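PDB 2O56: putative mandelate racemase from Salmonella typhimurium, which is of unknown specific function but belongs to the enolase superfamily, binds magnesium and probably acts as a hydro-lyase (dehydratase). Local coordinates for residues A[384-387]-A[388-391]; A[351-355]-A[356-360]; A[332-335]-A[336-340]; A[172-175]-A[176-179]; A[252-255]-A[256-259]. All coordinates share one frame; numbering follows the deposited sequence.

Contact 1: A[384-387]-A[388-391]; sequences ELTE and ETMK
Thr386 and Thr389 meet at the first turn of helix 387-392, where the extended chain coils and Met390 N bonds back to Thr386 O (3.1 Å). Thr386 is the N-cap. Its OG1 takes the amide hydrogen of Thr389 in a nearly straight bond (N to OG1 3.1 Å, 165°), the classical capping bond of a helix start. A chi1 of 64° lodges that oxygen between its own N and carbonyl carbon, turned toward the amide of Thr389. The two threonine side chains cross at about a right angle, and Thr389 OG1 also lies 3.0 Å from Thr386 OG1, but its proton has another possible acceptor in Thr361 O.

On another side of the turn Leu385 and Met390 make the apolar part, CB of Leu385 resting 3.8 Å from CG of Met390. The Met390 chain then bends at its last torsion, which brings CE near the carboxylate of Glu387. Phe41 of strand 39-44 covers both Leu385 and Met390, so this short helix packs on the antiparallel sheet of the N-terminal domain.

The exposed side carries the charges. Lys391 bends back toward Glu387, and its NZ forms a salt bridge with Glu387 OE1 (3.0 Å), met on the anti side of the carboxylate. The same NZ bonds to Glu387 O at 2.8 Å, reaching that carbonyl from the face opposite to Lys391 N.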
# COMPACT_ATOMS: atom_id res chain seq x y z
N GLU A 384 -46.47 8.39 17.30
CA GLU A 384 -47.18 7.16 17.63
C GLU A 384 -48.22 6.95 16.55
O GLU A 384 -48.78 7.92 16.04
CB GLU A 384 -47.94 7.32 18.96
CG GLU A 384 -47.09 7.27 20.22
CD GLU A 384 -47.93 7.14 21.48
OE1 GLU A 384 -49.18 7.21 21.37
OE2 GLU A 384 -47.34 6.98 22.57
N LEU A 385 -48.50 5.70 16.20
CA LEU A 385 -49.65 5.40 15.33
C LEU A 385 -50.94 5.77 16.07
O LEU A 385 -51.00 5.69 17.30
CB LEU A 385 -49.66 3.91 14.99
CG LEU A 385 -48.59 3.33 14.06
CD1 LEU A 385 -48.90 1.87 13.89
CD2 LEU A 385 -48.60 4.05 12.71
N THR A 386 -51.97 6.14 15.32
CA THR A 386 -53.29 6.41 15.95
C THR A 386 -53.97 5.11 16.29
O THR A 386 -53.69 4.08 15.66
CB THR A 386 -54.23 7.16 15.00
OG1 THR A 386 -54.53 6.32 13.88
CG2 THR A 386 -53.63 8.46 14.53
N GLU A 387 -54.89 5.15 17.26
CA GLU A 387 -55.71 3.98 17.61
C GLU A 387 -56.47 3.41 16.42
O GLU A 387 -56.58 2.19 16.27
CB GLU A 387 -56.69 4.32 18.74
CG GLU A 387 -56.06 4.43 20.13
CD GLU A 387 -55.40 3.13 20.59
OE1 GLU A 387 -55.94 2.04 20.30
OE2 GLU A 387 -54.35 3.21 21.25
N GLU A 388 -56.99 4.30 15.58
CA GLU A 388 -57.76 3.92 14.38
C GLU A 388 -56.93 3.12 13.37
O GLU A 388 -57.39 2.10 12.84
CB GLU A 388 -58.31 5.18 13.71
CG GLU A 388 -59.13 4.90 12.45
CD GLU A 388 -59.96 6.10 12.00
OE1 GLU A 388 -60.06 7.09 12.76
OE2 GLU A 388 -60.52 6.05 10.88
N THR A 389 -55.72 3.59 13.10
CA THR A 389 -54.77 2.88 12.26
C THR A 389 -54.43 1.50 12.85
O THR A 389 -54.44 0.49 12.14
CB THR A 389 -53.50 3.75 12.02
OG1 THR A 389 -53.87 4.93 11.28
CG2 THR A 389 -52.46 2.99 11.22
N MET A 390 -54.18 1.46 14.15
CA MET A 390 -53.81 0.21 14.79
C MET A 390 -54.94 -0.82 14.77
O MET A 390 -54.70 -2.01 14.59
CB MET A 390 -53.31 0.46 16.19
CG MET A 390 -51.96 1.19 16.20
SD MET A 390 -51.15 1.05 17.80
CE MET A 390 -51.88 2.43 18.70
N LYS A 391 -56.17 -0.33 14.93
CA LYS A 391 -57.37 -1.17 14.85
C LYS A 391 -57.51 -1.89 13.52
O LYS A 391 -57.87 -3.06 13.50
CB LYS A 391 -58.63 -0.34 15.12
CG LYS A 391 -59.38 -0.74 16.38
CD LYS A 391 -59.40 0.39 17.40
CE LYS A 391 -58.46 0.11 18.56
NZ LYS A 391 -57.02 0.23 18.17

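Contact 2: A[351-355]-A[356-360]; sequences RYALL and EPNTQ
Asn358 reaches back over the turn to Tyr352 and Ala353, and this is the tightly packed part of the contact. Its chi1 of -168° sets CG anti to the backbone N and sends the amide toward the preceding residues. There ND2 donates to Ala353 O at 3.0 Å, arriving well to the side of the carbonyl (C=O...N 102°) and tilted from its plane. The other arm of the amide, OD1, sits at the edge of the Tyr352 ring, 3.6 Å from CE1 and in the ring plane, with ring and amide planes 83° apart. CB of Asn358 presses on Tyr352 O at 3.3 Å, and the methyl CG2 of Thr359 comes equally close to Ala353 O.

Leu355 is the N-cap residue of the short helix 356-359. Its carbonyl accepts the straight bond from Thr359 N (3.0 Å) and a weak one from Asn358 N. Pro357 follows in the first turn, its CD against Leu355 CB.

The looser side is toward Glu356, which is exposed to solvent. Here a water bridges the two segments, donating to Leu354 O at 2.6 Å and lying 2.8 Å from Thr359 OG1.

The turn belongs to the barrel domain and comes directly after strand 347-350, which runs parallel to strand 130-135. Tyr352 OH bonds to Gly326 O and its ring meets Trp25 edge-to-face, whereas Leu354 and Leu355 pack on the loops at Pro368 and Asp146, before the chain runs on to strand 372-373.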
# COMPACT_ATOMS: atom_id res chain seq x y z
N ARG A 351 -42.51 14.52 -1.05
CA ARG A 351 -43.83 15.13 -1.18
C ARG A 351 -44.92 14.34 -0.45
O ARG A 351 -45.76 14.92 0.23
CB ARG A 351 -44.18 15.29 -2.66
CG ARG A 351 -45.24 16.34 -2.93
CD ARG A 351 -46.31 15.79 -3.85
NE ARG A 351 -45.78 15.43 -5.16
CZ ARG A 351 -45.73 14.19 -5.63
NH1 ARG A 351 -45.22 13.96 -6.83
NH2 ARG A 351 -46.17 13.17 -4.89
N TYR A 352 -44.88 13.01 -0.58
CA TYR A 352 -45.93 12.14 -0.02
C TYR A 352 -46.01 12.26 1.50
O TYR A 352 -47.06 12.00 2.09
CB TYR A 352 -45.68 10.67 -0.41
CG TYR A 352 -44.65 10.01 0.47
CD1 TYR A 352 -45.00 9.49 1.73
CD2 TYR A 352 -43.32 9.93 0.07
CE1 TYR A 352 -44.05 8.93 2.55
CE2 TYR A 352 -42.36 9.35 0.89
CZ TYR A 352 -42.73 8.85 2.13
OH TYR A 352 -41.78 8.28 2.94
N ALA A 353 -44.90 12.64 2.13
CA ALA A 353 -44.79 12.72 3.58
C ALA A 353 -45.67 13.84 4.17
O ALA A 353 -46.03 13.81 5.35
CB ALA A 353 -43.34 12.93 3.98
N LEU A 354 -45.99 14.82 3.34
CA LEU A 354 -46.84 15.95 3.71
C LEU A 354 -48.33 15.61 3.57
O LEU A 354 -49.19 16.31 4.09
CB LEU A 354 -46.53 17.15 2.81
CG LEU A 354 -45.11 17.72 2.80
CD1 LEU A 354 -44.94 18.68 1.61
CD2 LEU A 354 -44.83 18.44 4.11
N LEU A 355 -48.62 14.53 2.85
CA LEU A 355 -49.97 14.25 2.37
C LEU A 355 -50.78 13.46 3.38
O LEU A 355 -50.22 12.72 4.18
CB LEU A 355 -49.92 13.50 1.04
CG LEU A 355 -49.23 14.22 -0.12
CD1 LEU A 355 -49.28 13.36 -1.37
CD2 LEU A 355 -49.88 15.58 -0.38
N GLU A 356 -52.10 13.56 3.27
CA GLU A 356 -53.04 12.91 4.15
C GLU A 356 -52.88 11.45 4.41
O GLU A 356 -52.85 11.06 5.52
CB GLU A 356 -54.46 13.16 3.69
CG GLU A 356 -54.94 14.49 4.10
CD GLU A 356 -55.33 14.50 5.52
OE1 GLU A 356 -56.09 13.58 5.88
OE2 GLU A 356 -54.90 15.40 6.28
N PRO A 357 -52.81 10.64 3.39
CA PRO A 357 -52.63 9.18 3.61
C PRO A 357 -51.37 8.79 4.40
O PRO A 357 -51.35 7.72 5.03
CB PRO A 357 -52.56 8.62 2.18
CG PRO A 357 -53.23 9.64 1.32
CD PRO A 357 -52.90 10.96 1.95
N ASN A 358 -50.35 9.65 4.36
CA ASN A 358 -49.19 9.50 5.23
C ASN A 358 -49.44 9.98 6.65
O ASN A 358 -49.26 9.23 7.62
CB ASN A 358 -47.97 10.20 4.64
CG ASN A 358 -46.68 9.83 5.36
OD1 ASN A 358 -46.29 8.66 5.40
ND2 ASN A 358 -46.02 10.83 5.95
N THR A 359 -49.84 11.24 6.78
CA THR A 359 -49.83 11.89 8.07
C THR A 359 -50.92 11.37 9.00
O THR A 359 -50.74 11.39 10.22
CB THR A 359 -49.95 13.42 7.96
OG1 THR A 359 -51.17 13.75 7.30
CG2 THR A 359 -48.78 13.99 7.19
N GLN A 360 -52.02 10.90 8.42
CA GLN A 360 -53.16 10.43 9.19
C GLN A 360 -52.90 9.10 9.89
O GLN A 360 -53.65 8.71 10.77
CB GLN A 360 -54.44 10.37 8.33
CG GLN A 360 -54.68 9.03 7.59
CD GLN A 360 -55.67 9.13 6.41
OE1 GLN A 360 -56.42 10.11 6.29
NE2 GLN A 360 -55.66 8.12 5.55
O HOH W 1 -50.86 16.22 6.06

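Contact 3: A[332-335]-A[336-340]; sequences AVAL and HMETA
His336, Met337 and Glu338 bond through their amides to the carbonyls of Ala332, Val333 and Ala334, the regular alpha-helical bonds of helix 328-340; the last, Glu338 N to Ala334 O, measures 2.9 Å.

Thr339 bonds to Leu335 O twice. Its own N makes a weak, bent bond, and with OG1 beside that N (chi1 -63°) the hydroxyl donates to the same carbonyl. The OG1 to Leu335 O distance of 2.5 Å is very short, and its exact length is doubtful.

Carbon atoms also crowd the carbonyls. The His336 ring brings CD2 to 3.1 Å from Ala332 O, with Val333 CA near the ring edge. Glu338, extended beyond CG, sets that CG 3.1 Å from Ala334 O, the carbonyl that already accepts from its own amide.

The polar ends are held from outside. His336 ND1 bonds to Tyr119 N and NE2 to Ile381 O, which fixes the rotation of the imidazole. The buried carboxylate of Glu338 has a hydrogen bond between OE1 and His347 ND1 and a weak one from Ile322 N to OE2.

The helix belongs to the barrel domain of the enolase superfamily. Met337 touches helix 302-314, Leu335, Glu338 and Thr339 lean on Ile130 of strand 130-135, and His336 and Thr339 meet helix 118-121.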
# COMPACT_ATOMS: atom_id res chain seq x y z
N ALA A 332 -39.85 11.70 12.46
CA ALA A 332 -39.59 12.04 13.85
C ALA A 332 -38.18 11.68 14.29
O ALA A 332 -37.45 12.54 14.81
CB ALA A 332 -40.62 11.37 14.76
N VAL A 333 -37.79 10.42 14.09
CA VAL A 333 -36.53 9.95 14.64
C VAL A 333 -35.36 10.57 13.90
O VAL A 333 -34.34 10.89 14.51
CB VAL A 333 -36.42 8.39 14.72
CG1 VAL A 333 -37.64 7.84 15.39
CG2 VAL A 333 -36.26 7.76 13.35
N ALA A 334 -35.52 10.76 12.59
CA ALA A 334 -34.59 11.57 11.80
C ALA A 334 -34.36 12.97 12.38
O ALA A 334 -33.22 13.40 12.53
CB ALA A 334 -35.05 11.64 10.36
N LEU A 335 -35.43 13.68 12.71
CA LEU A 335 -35.33 15.03 13.28
C LEU A 335 -34.57 15.09 14.61
O LEU A 335 -33.81 16.03 14.82
CB LEU A 335 -36.71 15.68 13.43
CG LEU A 335 -37.46 15.86 12.11
CD1 LEU A 335 -38.84 16.42 12.38
CD2 LEU A 335 -36.68 16.74 11.13
N HIS A 336 -34.79 14.11 15.48
CA HIS A 336 -34.05 13.98 16.72
C HIS A 336 -32.55 13.75 16.53
O HIS A 336 -31.72 14.38 17.19
CB HIS A 336 -34.64 12.84 17.56
CG HIS A 336 -35.97 13.16 18.17
ND1 HIS A 336 -36.11 14.01 19.25
CD2 HIS A 336 -37.23 12.76 17.85
CE1 HIS A 336 -37.39 14.13 19.56
NE2 HIS A 336 -38.09 13.37 18.73
N MET A 337 -32.19 12.84 15.63
CA MET A 337 -30.78 12.55 15.37
C MET A 337 -30.14 13.80 14.79
O MET A 337 -29.09 14.23 15.23
CB MET A 337 -30.65 11.39 14.38
CG MET A 337 -29.20 10.84 14.18
SD MET A 337 -28.54 9.97 15.61
CE MET A 337 -29.53 8.48 15.61
N GLU A 338 -30.80 14.39 13.81
CA GLU A 338 -30.23 15.52 13.09
C GLU A 338 -30.12 16.77 13.97
O GLU A 338 -29.36 17.69 13.67
CB GLU A 338 -31.06 15.80 11.83
CG GLU A 338 -30.96 14.66 10.82
CD GLU A 338 -31.95 14.78 9.67
OE1 GLU A 338 -33.08 15.25 9.90
OE2 GLU A 338 -31.60 14.37 8.54
N THR A 339 -30.87 16.79 15.08
CA THR A 339 -30.83 17.90 16.03
C THR A 339 -29.61 17.81 16.91
O THR A 339 -28.99 18.83 17.22
CB THR A 339 -32.11 17.94 16.91
OG1 THR A 339 -33.24 18.17 16.08
CG2 THR A 339 -32.06 19.04 17.95
N ALA A 340 -29.28 16.58 17.33
CA ALA A 340 -28.22 16.34 18.29
C ALA A 340 -26.80 16.30 17.70
O ALA A 340 -25.84 16.79 18.31
CB ALA A 340 -28.49 15.03 19.02

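Contact 4: A[172-175]-A[176-179]; sequences KVDT and VAMD
Asp174 turns its carboxylate over the two residues that follow Thr175, and OD1 takes both of their amides: Val176 N at 3.0 Å and Ala177 N at 3.2 Å. The two donors come from different directions. Val176 N lies nearly along the C-O axis of OD1, whereas Ala177 N approaches from above the carboxylate plane, 48° out of it. A chi1 of -175°, CG anti to the backbone N, swings the group forward along the chain to receive them. OD2 then stands beside the methyl of Ala177, with CB 3.6 Å away, and is bonded to His223 ND1, so both oxygens are held.

The bond from Val176 N, two residues on, makes this an Asx turn, placed at the end of strand 170-173 in the parallel barrel of the enolase superfamily. The carboxylate packs on Glu221, a magnesium ligand, and the side chain of Asp174 lies about 8 Å from the magnesium ion.

Thr175 faces away from the turn, its OG1 bonded to Gly201 O, and its side chain crosses that of Val176 at a slant, OG1 4.1 Å from CG2. Val176 leans on Leu198 of helix 195-212. A water bridges the backbone of the turn, donating to Asp174 O at 2.6 Å and accepting from Met178 N at 3.0 Å.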
# COMPACT_ATOMS: atom_id res chain seq x y z
N LYS A 172 -33.54 17.69 -4.69
CA LYS A 172 -32.89 16.52 -5.27
C LYS A 172 -33.72 15.89 -6.39
O LYS A 172 -34.95 15.88 -6.33
CB LYS A 172 -32.62 15.48 -4.20
CG LYS A 172 -32.01 14.17 -4.74
CD LYS A 172 -31.64 13.26 -3.59
CE LYS A 172 -32.75 12.29 -3.26
NZ LYS A 172 -32.33 11.53 -2.00
N VAL A 173 -33.03 15.35 -7.39
CA VAL A 173 -33.70 14.87 -8.58
C VAL A 173 -32.86 13.81 -9.26
O VAL A 173 -31.64 13.94 -9.39
CB VAL A 173 -33.97 16.06 -9.54
CG1 VAL A 173 -32.67 16.73 -9.99
CG2 VAL A 173 -34.83 15.62 -10.71
N ASP A 174 -33.53 12.73 -9.69
CA ASP A 174 -32.95 11.77 -10.62
C ASP A 174 -33.44 12.12 -12.01
O ASP A 174 -34.58 11.84 -12.36
CB ASP A 174 -33.41 10.35 -10.23
CG ASP A 174 -32.77 9.25 -11.07
OD1 ASP A 174 -32.27 9.52 -12.20
OD2 ASP A 174 -32.77 8.09 -10.60
N THR A 175 -32.56 12.72 -12.82
CA THR A 175 -32.92 13.17 -14.16
C THR A 175 -32.66 12.13 -15.25
O THR A 175 -32.95 12.39 -16.42
CB THR A 175 -32.19 14.43 -14.56
OG1 THR A 175 -30.78 14.18 -14.57
CG2 THR A 175 -32.53 15.59 -13.62
N VAL A 176 -32.13 10.95 -14.88
CA VAL A 176 -31.71 9.96 -15.88
C VAL A 176 -32.71 8.81 -16.08
O VAL A 176 -32.90 8.33 -17.20
CB VAL A 176 -30.27 9.43 -15.60
CG1 VAL A 176 -29.90 8.28 -16.51
CG2 VAL A 176 -29.27 10.53 -15.81
N ALA A 177 -33.36 8.39 -14.99
CA ALA A 177 -34.07 7.10 -14.95
C ALA A 177 -35.50 7.15 -15.53
O ALA A 177 -36.16 6.11 -15.68
CB ALA A 177 -34.08 6.55 -13.53
N MET A 178 -35.98 8.34 -15.86
CA MET A 178 -37.21 8.47 -16.64
C MET A 178 -36.81 8.62 -18.10
O MET A 178 -36.02 9.51 -18.43
CB MET A 178 -38.00 9.72 -16.21
CG MET A 178 -39.47 9.75 -16.67
SD MET A 178 -40.55 8.75 -15.62
CE MET A 178 -40.48 9.63 -14.06
N ASP A 179 -37.33 7.78 -18.98
CA ASP A 179 -37.08 7.99 -20.42
C ASP A 179 -37.92 9.14 -20.97
O ASP A 179 -38.61 9.82 -20.21
CB ASP A 179 -37.22 6.70 -21.25
CG ASP A 179 -38.66 6.20 -21.36
OD1 ASP A 179 -39.59 6.89 -20.90
OD2 ASP A 179 -38.85 5.10 -21.91
O HOH W 2 -35.52 11.08 -14.62

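Contact 5: A[252-255]-A[256-259]; sequences PLNP and AQMK
Asn254 O is gripped by two groups: a water that donates to it at 2.6 Å, and Gln257 N, which bonds to it at 3.1 Å from above the carbonyl plane. The same water accepts from Met258 N at 3.1 Å, thereby linking the carbonyl to a second amide of the first turn.

The Asn254 side chain adds another bond. With CG anti to the backbone N (chi1 177°), OD1 swings over the helix start and accepts from Ala256 N at 3.2 Å. That donor stands 52° out of the amide plane, off the lone pairs, and the methyl of Ala256 closes on the same oxygen at 3.4 Å.

Asn254 is thus the N-cap of helix 255-264, which follows strand 246-247 in the barrel, and Pro255 opens the helix, where a proline, lacking an amide hydrogen, costs no backbone bond. From Pro255 O a weak bond runs to Lys259 N.

Gln257 bends at its second torsion and brings OE1 to 2.9 Å from Asn254 ND2, but the angle is too poor for a hydrogen bond; the two amide planes are turned 68° apart. Each amide nitrogen has its partner elsewhere: Gln257 NE2 bonds to Thr228 OG1, and Asn254 ND2 to Val315 O of a neighbouring subunit. Arg282 of another neighbouring subunit packs on Asn254 and Pro255, so the cap lies at the meeting of subunits. Met258 packs on Leu269 and Ala271 of strand 269-271 and on Phe284, while its CB touches Pro255 O at 3.5 Å.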
# COMPACT_ATOMS: atom_id res chain seq x y z
N PRO A 252 -23.13 -0.39 -3.11
CA PRO A 252 -22.03 -0.49 -2.14
C PRO A 252 -21.31 -1.84 -2.01
O PRO A 252 -20.40 -1.95 -1.20
CB PRO A 252 -22.72 -0.16 -0.80
CG PRO A 252 -24.11 -0.59 -0.97
CD PRO A 252 -24.44 -0.60 -2.44
N LEU A 253 -21.71 -2.84 -2.79
CA LEU A 253 -21.25 -4.23 -2.57
C LEU A 253 -19.74 -4.42 -2.67
O LEU A 253 -19.15 -5.23 -1.93
CB LEU A 253 -21.99 -5.17 -3.53
CG LEU A 253 -23.51 -5.30 -3.36
CD1 LEU A 253 -24.04 -6.41 -4.26
CD2 LEU A 253 -23.90 -5.54 -1.92
N ASN A 254 -19.11 -3.69 -3.59
CA ASN A 254 -17.63 -3.56 -3.64
C ASN A 254 -17.29 -2.07 -3.45
O ASN A 254 -17.47 -1.26 -4.38
CB ASN A 254 -17.12 -4.07 -5.02
CG ASN A 254 -15.61 -3.91 -5.22
OD1 ASN A 254 -14.88 -3.44 -4.35
ND2 ASN A 254 -15.13 -4.32 -6.41
N PRO A 255 -16.87 -1.68 -2.23
CA PRO A 255 -16.57 -0.29 -1.91
C PRO A 255 -15.55 0.40 -2.82
O PRO A 255 -15.51 1.64 -2.83
CB PRO A 255 -16.02 -0.37 -0.49
CG PRO A 255 -16.76 -1.54 0.08
CD PRO A 255 -16.72 -2.54 -1.04
N ALA A 256 -14.76 -0.37 -3.55
CA ALA A 256 -13.72 0.18 -4.43
C ALA A 256 -14.32 0.90 -5.62
O ALA A 256 -13.71 1.81 -6.17
CB ALA A 256 -12.73 -0.90 -4.90
N GLN A 257 -15.53 0.48 -6.01
CA GLN A 257 -16.25 1.10 -7.13
C GLN A 257 -16.67 2.52 -6.77
O GLN A 257 -16.52 3.44 -7.58
CB GLN A 257 -17.46 0.26 -7.55
CG GLN A 257 -17.18 -1.20 -7.87
CD GLN A 257 -15.96 -1.43 -8.73
OE1 GLN A 257 -15.12 -2.27 -8.42
NE2 GLN A 257 -15.87 -0.70 -9.82
N MET A 258 -17.18 2.71 -5.55
CA MET A 258 -17.45 4.07 -5.03
C MET A 258 -16.21 4.97 -5.05
O MET A 258 -16.28 6.16 -5.41
CB MET A 258 -18.03 4.00 -3.61
CG MET A 258 -18.74 5.30 -3.15
SD MET A 258 -20.39 5.54 -3.87
CE MET A 258 -21.28 4.16 -3.16
N LYS A 259 -15.08 4.41 -4.63
CA LYS A 259 -13.79 5.10 -4.71
C LYS A 259 -13.42 5.46 -6.15
O LYS A 259 -12.94 6.57 -6.41
CB LYS A 259 -12.70 4.28 -4.03
CG LYS A 259 -11.35 4.96 -3.83
CD LYS A 259 -11.44 6.38 -3.33
CE LYS A 259 -10.05 7.01 -3.21
NZ LYS A 259 -9.09 6.12 -2.50
O HOH W 3 -19.03 0.79 -4.00

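Contact 4 is the nearest of the five to the magnesium ion, with Asp174 about 8 Å from it and about 4 Å from the metal ligand Glu221, side chain to side chain. Contacts 2 and 5 stand farther off, with Tyr352 and Met258 each about 11 Å from the ion; in contact 3 the side chain of Glu338 is about 13 Å from the bound magnesium ion. Contact 1 lies away from the site, on the sheet of the N-terminal domain. It touches contact 2, where Thr386 CG2 meets Gln360 O at 3.8 Å. Contacts 1 and 5 are on opposite sides of the chain's centre, their own centres about 41 Å apart.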